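Local coordinates for protein phosphoribosylaminoimidazole-succinocarboxamide synthase (Thermotoga maritima, PDB 1KUT) that catalyses the ATP-dependent joining of L-aspartate to the carboxylate of 5-amino-1-(5-phosphoribosyl)imidazole-4-carboxylate, making SAICAR in de novo purine biosynthesis, at residues G134-T137 with K138-E142. Numbering follows the deposited sequence.
Sequences GIAT and KKQAE
Thr137 and Gln140 form a capping box at the N-terminus of helix 138-160, each side chain bonding the backbone N of the other residue. Thr137 is the N-cap. Its chi1 of 78° tucks OG1 between its own N and C, which turns the oxygen to face the first turn of the helix. There it accepts a nearly straight bond from Gln140 N, with 3.0 Å between Gln140 N and Thr137 OG1; a second bond, from Lys139 N at 3.2 Å to the same Thr137 OG1, is weak and bent. The hydroxyl oxygen thus serves two amides at a helix start, where no preceding turn supplies carbonyls.

Gln140 answers in the reverse direction. With CG anti to its carbonyl carbon (chi1 -50°) and the chain extended beyond, the side chain runs back toward the start of the helix until Gln140 OE1 takes the hydrogen of Thr137 N, 3.0 Å away. This N-H comes in 26° off the plane of the side-chain amide. On the way, Gln140 CG passes 3.0 Å from Thr137 OG1, a tight fit, while Thr137 CG2 rests 3.5 Å from Gln140 OE1. Gln140 OE1 also lies 3.4 Å from Ala136 CA. The backbone carries on from the box: Thr137 O receives Ala141 N at 2.8 Å, an i to i+4 bond of the first helical turn.

Gly134, with positive phi, closes helix 127-132 in a Schellman motif, and three residues later the next helix is capped. Glu131 of that preceding helix accepts from Lys138 N, while Ala141 packs on its Val127 and Leu130. Strand 78-87 lies against the turn too: Phe80 touches both Ala136 and Gln140, and Ile135 reaches Pro81 and Leu82.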
# COMPACT_ATOMS: atom_id res chain seq x y z
N GLY B 134 14.69 2.73 0.61
CA GLY B 134 15.86 2.06 1.15
C GLY B 134 15.62 1.38 2.49
O GLY B 134 16.57 1.19 3.26
N ILE B 135 14.38 1.02 2.77
CA ILE B 135 14.05 0.35 4.04
C ILE B 135 14.48 -1.12 4.00
O ILE B 135 14.99 -1.66 4.98
CB ILE B 135 12.53 0.43 4.33
CG1 ILE B 135 12.17 1.85 4.73
CG2 ILE B 135 12.11 -0.61 5.39
CD1 ILE B 135 10.71 2.12 4.66
N ALA B 136 14.26 -1.76 2.86
CA ALA B 136 14.60 -3.16 2.67
C ALA B 136 14.83 -3.45 1.18
O ALA B 136 14.37 -2.71 0.32
CB ALA B 136 13.48 -4.03 3.20
N THR B 137 15.53 -4.54 0.89
CA THR B 137 15.78 -4.92 -0.49
C THR B 137 14.69 -5.86 -0.95
O THR B 137 13.97 -6.45 -0.14
CB THR B 137 17.14 -5.63 -0.65
OG1 THR B 137 17.01 -6.99 -0.22
CG2 THR B 137 18.20 -4.92 0.18
N LYS B 138 14.58 -6.01 -2.26
CA LYS B 138 13.58 -6.88 -2.83
C LYS B 138 13.73 -8.30 -2.26
O LYS B 138 12.73 -9.01 -2.08
CB LYS B 138 13.74 -6.89 -4.35
CG LYS B 138 12.45 -6.92 -5.14
CD LYS B 138 11.75 -8.25 -4.99
CE LYS B 138 10.99 -8.58 -6.26
NZ LYS B 138 11.90 -8.49 -7.45
N LYS B 139 14.96 -8.69 -1.96
CA LYS B 139 15.24 -10.02 -1.41
C LYS B 139 14.81 -10.14 0.04
O LYS B 139 14.21 -11.13 0.45
CB LYS B 139 16.73 -10.36 -1.53
CG LYS B 139 17.13 -11.68 -0.84
CD LYS B 139 18.65 -11.88 -0.86
CE LYS B 139 19.10 -13.03 0.04
NZ LYS B 139 18.65 -14.37 -0.44
N GLN B 140 15.15 -9.13 0.84
CA GLN B 140 14.78 -9.14 2.24
C GLN B 140 13.26 -9.10 2.35
O GLN B 140 12.67 -9.87 3.10
CB GLN B 140 15.39 -7.92 2.94
CG GLN B 140 16.88 -7.76 2.66
CD GLN B 140 17.49 -6.62 3.42
OE1 GLN B 140 17.00 -5.49 3.38
NE2 GLN B 140 18.57 -6.91 4.15
N ALA B 141 12.64 -8.21 1.59
CA ALA B 141 11.19 -8.07 1.60
C ALA B 141 10.53 -9.41 1.30
O ALA B 141 9.60 -9.81 2.00
CB ALA B 141 10.75 -7.05 0.57
N GLU B 142 11.02 -10.09 0.28
CA GLU B 142 10.46 -11.39 -0.11
C GLU B 142 10.70 -12.45 0.96
O GLU B 142 9.88 -13.36 1.13
CB GLU B 142 11.05 -11.84 -1.45
CG GLU B 142 10.06 -12.59 -2.35
CD GLU B 142 8.81 -11.76 -2.67
OE1 GLU B 142 8.91 -10.51 -2.65
OE2 GLU B 142 7.74 -12.36 -2.95